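Local coordinates for protein N-acyl-D-glutamate deacylase (Bordetella bronchiseptica, PDB 3GIP) that removes the acyl group from N-acyl-D-glutamate by hydrolysing its amide bond, as a zinc-containing deacylase of the amidohydrolase superfamily, at residues Lys56-Phe62 with Asp427-Pro433; Asp156-Ala160 with Gln191-Val195; Leu173-Leu177 with Val207-Arg213; Leu291-Glu297 with Lys329-Arg334. All coordinates share one frame; numbering follows the deposited sequence.

Interaction 1: Lys56-Phe62 with Asp427-Pro433; sequences KIVAPGF and DVVVFDP
I57 and F431 face each other in an antiparallel strand pair, 57-60 against 428-431: strand 57-64 runs parallel to strand 87-92 in the TIM-type barrel of the amidohydrolase fold, and pairs along its other edge with a strand more than 360 residues later. The two form a hydrogen-bonded pair: I57 N reaches F431 O at 2.8 Å, and F431 N returns to I57 O. A59 and V429 repeat the pattern, with V58 and V430 as the non-hydrogen-bonded pair between them. On the face carrying I57, A59, V429 and F431, the F431 ring lies beside I57, whose CB sits over one ring face, 3.9 Å from the centroid, in a CH-pi contact. F431 CG lies between its backbone N and carbonyl carbon (chi1 67°), which leans the ring over toward I57, with A59 CB at its edge. V429 CG1, likewise set between backbone N and carbonyl carbon, covers one face of the F62 ring, 4.1 Å from its centroid. Beyond F431, P433 packs its ring against I57 CG1. On the other face V58 CG1 meets V428 CG1 at 3.7 Å, and I11 of strand 7-12 covers V58, V428 and V430. Helix 397-404 lies over I57, P60 and F62, while strand 452-457 extends the pairing beyond 428-431. At the far end D427, held by a salt bridge to R417 and a hydrogen bond from N458 N, still contributes its backbone: G61 N donates to D427 O at 3.0 Å, approaching from above the carbonyl plane, 64° out of it.

Interaction 2: Asp156-Ala160 with Gln191-Val195; sequences DPQAA and QPGAV
P157 opens the contact from within a type I beta turn, D156 to A159, in the loop between helices 146-153 and 163-179; its partner is the loop that follows barrel strand 183-187 and carries the cis proline P192. The turn is closed by A159 N donating to D156 O and is reinforced by an Asx turn, in which D156 OD1 accepts from Q158 N at 3.1 Å, met from above the carboxylate plane. Together these bonds define the turn that presents P157 and Q158. P157 brings its CB to 4.2 Å from P192 CB, while its carbonyl oxygen lies closer, with P157 O 3.3 Å from P192 CB. Both proline rings also rest on L151 of helix 146-153, a shared floor for these surface loops, and the P192 side chain lies about 13 Å from the bound zinc ion. Q158 starts away from the other loop, but bends at chi2 (-55°) and folds its amide back across P192 and toward Q191. The two glutamine side chains cross at about a right angle, their amide planes 49° apart. A159 follows with its backbone alone: its O lies 3.7 Å from V195 CG1 and accepts a hydrogen bond from R150 NH1. V195 belongs to the 3-10 segment 193-195, where V195 N donates to P192 O. Its side chain closes the contact, with V195 CG1 3.5 Å from Q158 O.

Interaction 3: Leu173-Leu177 with Val207-Arg213; sequences LQAAL and VAAERRR
L177 packs against V207, A208, R211 and R213 where helix 163-179 lies beside the C-terminal end of helix 198-210, two helices of the outer layer of the amidohydrolase barrel. Its CB touches R213 NH1 at 3.5 Å and has R211 CD nearby. Beyond CG, chi2 is -175° and the branches part: L177 CD1 reaches A208 CA at 3.8 Å and also the CD of R211, while CD2 lies against R213 CG. The L177 and R213 side chains run alongside each other, head to tail. One turn earlier, L173 CD2 meets V207 CB at 3.9 Å, and the L173 side chain also touches V144 and F184 of the barrel strands. On the outer side Q174 crosses R211 at about a right angle, with its methylene CG over one face of the guanidinium. The amide is tilted 30° from the guanidinium plane, with no hydrogen bond between the two groups; the polar end of Q174 is used by E178, to which its NE2 donates. R211 NH1 also donates to V207 O, a bent bond of 3.0 Å on a carbonyl lone pair, which probably limits rotation of the guanidinium. Helix 198-210 ends in a Schellman motif with R212 as the C-prime residue, and A208 O accepts from both R211 N and R213 N. That turn brings R213 back toward the neighbouring helix. Bent at chi2 (-59°), R213 delivers NH1 to L177 O at 2.8 Å, while its NH2 reaches the same oxygen through a water that lies, like L177 O, in the guanidinium plane.

Interaction 4: Leu291-Glu297 with Lys329-Arg334; sequences LIPERAE and KTTAAR. With FMT (formic acid), chain E.
K329 and E297 cross obliquely at the start of helix 329-336, and the lysine turns its tip to the backbone of the loop beside it. Bent at chi3 (-71°), K329 brings NZ to A296 O at 3.0 Å, nearly along the C=O axis. The salt bridge to E297 OE1 is long, at 3.8 Å, and the glutamate's OE2 instead meets the helix start through two waters, which accept from K329 N and T330 N. In this way a carboxylate serves the first-turn N-H groups at one remove. Farther along, A296 CB packs against both K329 CB and T330 OG1. The P293 ring faces A333, CG to CB 3.9 Å, and reaches R334 CG obliquely; L291 CD2 lies against A333 O at 3.6 Å. R295 points away from the helix. Its extended side chain, with I292 CD1 over the guanidinium face, takes a formate in plane by two N-H bonds, NH1 to O1 at 2.7 Å and NH2 to O2. S287 OG is also hydrogen-bonded to this formate, which probably comes from the crystallisation liquor. The paired grip has the bidentate, end-on geometry characteristic of an arginine-carboxylate pair, here made by a residue of a 3-10 turn packed on the start of a helix.

Interaction 1 is the buried one, an antiparallel strand pair in which regular backbone bonds and apolar packing dominate. Interaction 2 lies at the surface and joins loops, largely by proline, valine and backbone oxygen contacts. Interactions 3 and 4 are partly buried and both involve a helix end, but a C-terminal end capped by its own turn in one and an N-terminal end reached through waters in the other. Interactions 2 and 3 alternate along the chain: helices 163-179 and 198-210 follow the two loops of interaction 2 and pack together in interaction 3, about 22 Å away between centres. Interactions 2 and 4 come within about 8 Å at their nearest atoms, whereas interaction 1 lies across the chain's centre from both.

Interaction 1: Lys56-Phe62 with Asp427-Pro433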
# COMPACT_ATOMS: atom_id res chain seq x y z
N LYS A 56 16.39 18.92 -11.29
CA LYS A 56 15.54 17.94 -10.63
C LYS A 56 14.09 18.06 -11.08
O LYS A 56 13.70 19.02 -11.74
CB LYS A 56 15.58 18.13 -9.11
CG LYS A 56 16.96 18.33 -8.52
CD LYS A 56 17.84 17.11 -8.73
CE LYS A 56 19.22 17.35 -8.13
NZ LYS A 56 19.13 17.70 -6.69
N ILE A 57 13.30 17.05 -10.71
CA ILE A 57 11.88 17.02 -11.02
C ILE A 57 11.16 17.36 -9.72
O ILE A 57 11.56 16.91 -8.64
CB ILE A 57 11.41 15.61 -11.46
CG1 ILE A 57 12.01 15.27 -12.83
CG2 ILE A 57 9.89 15.56 -11.51
CD1 ILE A 57 11.52 16.15 -13.96
N VAL A 58 10.12 18.18 -9.82
CA VAL A 58 9.31 18.56 -8.67
C VAL A 58 7.95 17.94 -8.98
O VAL A 58 7.29 18.31 -9.95
CB VAL A 58 9.21 20.09 -8.55
CG1 VAL A 58 8.37 20.46 -7.33
CG2 VAL A 58 10.60 20.68 -8.43
N ALA A 59 7.54 16.99 -8.15
CA ALA A 59 6.29 16.28 -8.38
C ALA A 59 5.44 16.16 -7.13
O ALA A 59 5.87 16.51 -6.03
CB ALA A 59 6.62 14.89 -8.91
N PRO A 60 4.19 15.68 -7.29
CA PRO A 60 3.34 15.54 -6.11
C PRO A 60 3.94 14.40 -5.29
O PRO A 60 4.53 13.47 -5.86
CB PRO A 60 1.98 15.13 -6.69
CG PRO A 60 2.04 15.53 -8.14
CD PRO A 60 3.48 15.26 -8.51
N GLY A 61 3.82 14.45 -3.97
CA GLY A 61 4.35 13.38 -3.15
C GLY A 61 3.71 12.07 -3.56
O GLY A 61 2.54 12.05 -3.97
N PHE A 62 4.44 10.96 -3.47
CA PHE A 62 3.88 9.68 -3.87
C PHE A 62 2.89 9.12 -2.86
O PHE A 62 3.06 9.26 -1.65
CB PHE A 62 4.99 8.67 -4.14
CG PHE A 62 6.05 9.16 -5.09
CD1 PHE A 62 5.70 9.96 -6.17
CD2 PHE A 62 7.38 8.82 -4.90
CE1 PHE A 62 6.68 10.42 -7.06
CE2 PHE A 62 8.37 9.27 -5.78
CZ PHE A 62 8.01 10.07 -6.86
N ASP A 427 1.96 18.44 -0.72
CA ASP A 427 2.66 17.17 -0.55
C ASP A 427 3.55 17.18 -1.79
O ASP A 427 3.05 17.11 -2.91
CB ASP A 427 1.71 15.96 -0.61
CG ASP A 427 0.78 15.87 0.59
OD1 ASP A 427 1.14 16.40 1.67
OD2 ASP A 427 -0.29 15.26 0.46
N VAL A 428 4.86 17.29 -1.59
CA VAL A 428 5.78 17.40 -2.72
C VAL A 428 7.05 16.58 -2.57
O VAL A 428 7.57 16.42 -1.47
CB VAL A 428 6.22 18.88 -2.91
CG1 VAL A 428 7.04 19.04 -4.18
CG2 VAL A 428 5.01 19.80 -2.92
N VAL A 429 7.54 16.06 -3.69
CA VAL A 429 8.79 15.32 -3.68
C VAL A 429 9.66 15.88 -4.79
O VAL A 429 9.19 16.13 -5.90
CB VAL A 429 8.59 13.79 -3.91
CG1 VAL A 429 7.93 13.53 -5.25
CG2 VAL A 429 9.95 13.09 -3.83
N VAL A 430 10.93 16.12 -4.47
CA VAL A 430 11.89 16.64 -5.42
C VAL A 430 12.91 15.53 -5.63
O VAL A 430 13.49 15.04 -4.66
CB VAL A 430 12.61 17.89 -4.88
CG1 VAL A 430 13.62 18.40 -5.89
CG2 VAL A 430 11.58 18.97 -4.56
N PHE A 431 13.13 15.13 -6.88
CA PHE A 431 14.08 14.06 -7.14
C PHE A 431 14.84 14.23 -8.44
O PHE A 431 14.39 14.92 -9.35
CB PHE A 431 13.36 12.71 -7.12
CG PHE A 431 12.37 12.52 -8.25
CD1 PHE A 431 12.77 11.95 -9.46
CD2 PHE A 431 11.04 12.89 -8.10
CE1 PHE A 431 11.86 11.76 -10.50
CE2 PHE A 431 10.11 12.70 -9.14
CZ PHE A 431 10.53 12.13 -10.34
N ASP A 432 16.02 13.61 -8.51
CA ASP A 432 16.85 13.65 -9.71
C ASP A 432 16.35 12.50 -10.59
O ASP A 432 16.47 11.34 -10.21
CB ASP A 432 18.31 13.44 -9.34
CG ASP A 432 19.24 13.64 -10.51
OD1 ASP A 432 18.87 13.25 -11.64
OD2 ASP A 432 20.35 14.19 -10.31
N PRO A 433 15.80 12.81 -11.77
CA PRO A 433 15.30 11.75 -12.64
C PRO A 433 16.37 10.79 -13.16
O PRO A 433 16.07 9.64 -13.47
CB PRO A 433 14.62 12.52 -13.77
CG PRO A 433 15.45 13.77 -13.86
CD PRO A 433 15.64 14.14 -12.40

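Interaction 2: Asp156-Ala160 with Gln191-Val195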
# COMPACT_ATOMS: atom_id res chain seq x y z
N ASP A 156 -17.50 -17.24 16.72
CA ASP A 156 -16.80 -18.31 16.02
C ASP A 156 -16.54 -17.81 14.61
O ASP A 156 -17.33 -18.05 13.70
CB ASP A 156 -17.63 -19.59 15.98
CG ASP A 156 -16.94 -20.69 15.19
OD1 ASP A 156 -15.77 -20.50 14.81
OD2 ASP A 156 -17.57 -21.75 14.95
N PRO A 157 -15.41 -17.11 14.41
CA PRO A 157 -15.03 -16.55 13.10
C PRO A 157 -14.76 -17.57 12.00
O PRO A 157 -14.39 -17.19 10.88
CB PRO A 157 -13.81 -15.70 13.44
CG PRO A 157 -13.19 -16.45 14.57
CD PRO A 157 -14.38 -16.82 15.42
N GLN A 158 -14.93 -18.85 12.29
CA GLN A 158 -14.70 -19.89 11.29
C GLN A 158 -16.01 -20.41 10.72
O GLN A 158 -16.01 -21.26 9.83
CB GLN A 158 -13.90 -21.04 11.89
CG GLN A 158 -12.52 -20.65 12.40
CD GLN A 158 -11.68 -19.98 11.33
OE1 GLN A 158 -11.48 -20.52 10.24
NE2 GLN A 158 -11.17 -18.79 11.64
N ALA A 159 -17.13 -19.90 11.22
CA ALA A 159 -18.44 -20.34 10.76
C ALA A 159 -19.06 -19.37 9.76
O ALA A 159 -18.48 -18.34 9.42
CB ALA A 159 -19.37 -20.53 11.95
N ALA A 160 -20.26 -19.72 9.29
CA ALA A 160 -21.00 -18.87 8.38
C ALA A 160 -21.69 -17.88 9.30
O ALA A 160 -22.17 -18.24 10.37
CB ALA A 160 -22.02 -19.69 7.60
N GLN A 191 -7.20 -16.65 6.69
CA GLN A 191 -8.26 -16.94 7.64
C GLN A 191 -8.41 -15.64 8.42
O GLN A 191 -7.42 -14.94 8.66
CB GLN A 191 -7.85 -18.07 8.59
CG GLN A 191 -7.78 -19.43 7.94
CD GLN A 191 -9.11 -19.84 7.34
OE1 GLN A 191 -10.14 -19.83 8.01
NE2 GLN A 191 -9.10 -20.21 6.06
N PRO A 192 -9.64 -15.29 8.82
CA PRO A 192 -10.89 -16.01 8.61
C PRO A 192 -11.66 -15.56 7.37
O PRO A 192 -12.71 -16.12 7.04
CB PRO A 192 -11.66 -15.70 9.89
CG PRO A 192 -11.32 -14.25 10.08
CD PRO A 192 -9.82 -14.20 9.80
N GLY A 193 -11.13 -14.56 6.67
CA GLY A 193 -11.80 -14.06 5.48
C GLY A 193 -12.15 -15.10 4.43
O GLY A 193 -13.18 -15.00 3.76
N ALA A 194 -11.29 -16.10 4.28
CA ALA A 194 -11.48 -17.16 3.30
C ALA A 194 -12.80 -17.91 3.47
O ALA A 194 -13.32 -18.50 2.52
CB ALA A 194 -10.31 -18.13 3.36
N VAL A 195 -13.33 -17.89 4.69
CA VAL A 195 -14.58 -18.58 4.99
C VAL A 195 -15.79 -17.88 4.37
O VAL A 195 -16.82 -18.51 4.11
CB VAL A 195 -14.80 -18.68 6.52
CG1 VAL A 195 -16.12 -19.38 6.83
CG2 VAL A 195 -13.64 -19.43 7.16

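Interaction 3: Leu173-Leu177 with Val207-Arg213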
# COMPACT_ATOMS: atom_id res chain seq x y z
N LEU A 173 -18.91 -1.61 9.59
CA LEU A 173 -18.32 -1.01 8.40
C LEU A 173 -18.91 0.38 8.20
O LEU A 173 -18.19 1.33 7.92
CB LEU A 173 -18.60 -1.88 7.17
CG LEU A 173 -18.26 -1.23 5.82
CD1 LEU A 173 -16.80 -0.78 5.81
CD2 LEU A 173 -18.53 -2.21 4.70
N GLN A 174 -20.23 0.49 8.35
CA GLN A 174 -20.89 1.78 8.18
C GLN A 174 -20.33 2.81 9.14
O GLN A 174 -20.07 3.96 8.76
CB GLN A 174 -22.40 1.64 8.40
CG GLN A 174 -23.17 2.90 8.04
CD GLN A 174 -24.66 2.77 8.29
OE1 GLN A 174 -25.26 1.75 7.97
NE2 GLN A 174 -25.27 3.81 8.84
N ALA A 175 -20.12 2.41 10.39
CA ALA A 175 -19.58 3.31 11.39
C ALA A 175 -18.17 3.75 11.00
O ALA A 175 -17.79 4.91 11.17
CB ALA A 175 -19.56 2.63 12.75
N ALA A 176 -17.38 2.81 10.48
CA ALA A 176 -16.01 3.10 10.07
C ALA A 176 -16.02 4.11 8.93
O ALA A 176 -15.25 5.08 8.93
CB ALA A 176 -15.30 1.82 9.64
N LEU A 177 -16.89 3.89 7.95
CA LEU A 177 -16.99 4.80 6.81
C LEU A 177 -17.47 6.18 7.26
O LEU A 177 -17.00 7.20 6.76
CB LEU A 177 -17.94 4.23 5.76
CG LEU A 177 -17.55 2.88 5.15
CD1 LEU A 177 -18.52 2.52 4.04
CD2 LEU A 177 -16.12 2.94 4.61
N VAL A 207 -22.77 -1.59 1.33
CA VAL A 207 -22.59 -0.52 2.31
C VAL A 207 -21.54 0.46 1.80
O VAL A 207 -21.71 1.68 1.90
CB VAL A 207 -22.14 -1.08 3.68
CG1 VAL A 207 -21.84 0.05 4.64
CG2 VAL A 207 -23.23 -1.99 4.24
N ALA A 208 -20.45 -0.06 1.25
CA ALA A 208 -19.38 0.79 0.73
C ALA A 208 -19.85 1.54 -0.52
O ALA A 208 -19.65 2.75 -0.64
CB ALA A 208 -18.15 -0.05 0.41
N ALA A 209 -20.47 0.82 -1.44
CA ALA A 209 -20.95 1.41 -2.68
C ALA A 209 -21.92 2.56 -2.45
O ALA A 209 -21.85 3.59 -3.14
CB ALA A 209 -21.61 0.33 -3.53
N GLU A 210 -22.82 2.41 -1.49
CA GLU A 210 -23.80 3.44 -1.18
C GLU A 210 -23.14 4.75 -0.77
O GLU A 210 -23.71 5.83 -0.96
CB GLU A 210 -24.74 2.97 -0.07
CG GLU A 210 -25.77 4.01 0.36
CD GLU A 210 -26.74 4.38 -0.75
OE1 GLU A 210 -27.53 5.33 -0.55
OE2 GLU A 210 -26.73 3.71 -1.80
N ARG A 211 -21.95 4.65 -0.19
CA ARG A 211 -21.23 5.83 0.26
C ARG A 211 -20.04 6.16 -0.64
O ARG A 211 -19.17 6.96 -0.27
CB ARG A 211 -20.78 5.61 1.71
CG ARG A 211 -21.97 5.38 2.62
CD ARG A 211 -21.59 4.89 4.00
NE ARG A 211 -22.79 4.76 4.83
CZ ARG A 211 -23.78 3.90 4.60
NH1 ARG A 211 -23.72 3.07 3.56
NH2 ARG A 211 -24.84 3.88 5.40
N ARG A 212 -20.03 5.56 -1.82
CA ARG A 212 -18.96 5.77 -2.79
C ARG A 212 -17.60 5.47 -2.18
O ARG A 212 -16.65 6.24 -2.34
CB ARG A 212 -19.00 7.20 -3.31
CG ARG A 212 -20.30 7.56 -4.01
CD ARG A 212 -20.28 8.99 -4.54
NE ARG A 212 -21.56 9.36 -5.14
CZ ARG A 212 -22.70 9.46 -4.47
NH1 ARG A 212 -22.73 9.22 -3.16
NH2 ARG A 212 -23.82 9.80 -5.10
N ARG A 213 -17.51 4.35 -1.46
CA ARG A 213 -16.27 3.93 -0.84
C ARG A 213 -15.75 2.68 -1.54
O ARG A 213 -16.46 2.08 -2.34
CB ARG A 213 -16.48 3.68 0.66
CG ARG A 213 -16.95 4.92 1.42
CD ARG A 213 -15.96 6.09 1.31
NE ARG A 213 -16.56 7.34 1.76
CZ ARG A 213 -16.73 7.69 3.03
NH1 ARG A 213 -16.35 6.87 4.01
NH2 ARG A 213 -17.31 8.84 3.33
O HOH W 1 -18.08 9.88 5.83

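Interaction 4: Leu291-Glu297 with Lys329-Arg334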
# COMPACT_ATOMS: atom_id res chain seq x y z
N LEU A 291 4.48 -17.36 6.83
CA LEU A 291 5.01 -18.62 6.35
C LEU A 291 3.85 -19.61 6.26
O LEU A 291 3.12 -19.81 7.23
CB LEU A 291 6.09 -19.16 7.30
CG LEU A 291 6.69 -20.52 6.91
CD1 LEU A 291 7.34 -20.42 5.54
CD2 LEU A 291 7.72 -20.93 7.95
N ILE A 292 3.70 -20.22 5.10
CA ILE A 292 2.63 -21.18 4.85
C ILE A 292 3.24 -22.56 4.57
O ILE A 292 3.80 -22.79 3.51
CB ILE A 292 1.78 -20.71 3.65
CG1 ILE A 292 1.20 -19.33 3.96
CG2 ILE A 292 0.68 -21.72 3.36
CD1 ILE A 292 0.63 -18.61 2.76
N PRO A 293 3.14 -23.48 5.54
CA PRO A 293 3.69 -24.83 5.39
C PRO A 293 3.24 -25.57 4.13
O PRO A 293 3.99 -26.38 3.58
CB PRO A 293 3.25 -25.53 6.67
CG PRO A 293 3.25 -24.42 7.66
CD PRO A 293 2.57 -23.30 6.89
N GLU A 294 2.03 -25.29 3.67
CA GLU A 294 1.50 -25.95 2.49
C GLU A 294 2.27 -25.61 1.22
O GLU A 294 2.08 -26.25 0.18
CB GLU A 294 0.02 -25.60 2.30
CG GLU A 294 -0.88 -26.04 3.46
CD GLU A 294 -1.08 -24.95 4.50
OE1 GLU A 294 -0.08 -24.46 5.06
OE2 GLU A 294 -2.24 -24.58 4.75
N ARG A 295 3.14 -24.61 1.30
CA ARG A 295 3.95 -24.19 0.15
C ARG A 295 5.36 -24.77 0.21
O ARG A 295 6.14 -24.61 -0.72
CB ARG A 295 4.05 -22.66 0.09
CG ARG A 295 2.73 -21.94 -0.16
CD ARG A 295 2.95 -20.44 -0.20
NE ARG A 295 1.72 -19.70 -0.45
CZ ARG A 295 1.67 -18.38 -0.60
NH1 ARG A 295 2.78 -17.66 -0.52
NH2 ARG A 295 0.50 -17.78 -0.83
N ALA A 296 5.67 -25.45 1.31
CA ALA A 296 6.99 -26.03 1.52
C ALA A 296 7.50 -26.88 0.36
O ALA A 296 8.70 -26.88 0.06
CB ALA A 296 7.01 -26.84 2.81
N GLU A 297 6.60 -27.61 -0.30
CA GLU A 297 6.99 -28.47 -1.41
C GLU A 297 6.48 -27.98 -2.76
O GLU A 297 6.51 -28.74 -3.74
CB GLU A 297 6.48 -29.90 -1.17
CG GLU A 297 7.06 -30.61 0.05
CD GLU A 297 8.58 -30.74 0.00
OE1 GLU A 297 9.15 -30.76 -1.11
OE2 GLU A 297 9.19 -30.84 1.08
N LYS A 329 10.81 -30.20 4.88
CA LYS A 329 10.50 -28.77 4.88
C LYS A 329 9.17 -28.39 5.51
O LYS A 329 9.07 -27.35 6.15
CB LYS A 329 10.57 -28.22 3.45
CG LYS A 329 12.00 -28.11 2.93
CD LYS A 329 12.05 -27.49 1.54
CE LYS A 329 11.51 -28.44 0.49
NZ LYS A 329 11.46 -27.79 -0.85
N THR A 330 8.14 -29.22 5.33
CA THR A 330 6.84 -28.91 5.90
C THR A 330 6.94 -28.93 7.42
O THR A 330 6.38 -28.06 8.10
CB THR A 330 5.78 -29.92 5.44
OG1 THR A 330 5.74 -29.95 4.01
CG2 THR A 330 4.41 -29.52 5.97
N THR A 331 7.67 -29.91 7.95
CA THR A 331 7.86 -30.03 9.39
C THR A 331 8.64 -28.83 9.91
O THR A 331 8.31 -28.26 10.94
CB THR A 331 8.62 -31.32 9.74
OG1 THR A 331 7.80 -32.45 9.39
CG2 THR A 331 8.94 -31.38 11.23
N ALA A 332 9.69 -28.45 9.18
CA ALA A 332 10.50 -27.31 9.59
C ALA A 332 9.65 -26.04 9.60
O ALA A 332 9.74 -25.23 10.52
CB ALA A 332 11.68 -27.13 8.64
N ALA A 333 8.81 -25.88 8.58
CA ALA A 333 7.94 -24.71 8.49
C ALA A 333 7.01 -24.64 9.70
O ALA A 333 6.77 -23.56 10.24
CB ALA A 333 7.12 -24.75 7.20
N ARG A 334 6.50 -25.79 10.12
CA ARG A 334 5.61 -25.84 11.27
C ARG A 334 6.35 -25.48 12.56
O ARG A 334 5.78 -24.83 13.44
CB ARG A 334 4.97 -27.22 11.38
CG ARG A 334 4.00 -27.51 10.26
CD ARG A 334 3.55 -28.96 10.25
NE ARG A 334 2.61 -29.22 9.16
CZ ARG A 334 2.30 -30.44 8.71
NH1 ARG A 334 2.85 -31.51 9.27
NH2 ARG A 334 1.44 -30.58 7.72
C FMT E . 1.66 -14.36 -1.27
O1 FMT E . 2.68 -15.00 -1.18
O2 FMT E . 0.50 -14.91 -0.93
O HOH W 2 11.42 -31.64 2.37
O HOH W 3 7.85 -31.51 3.30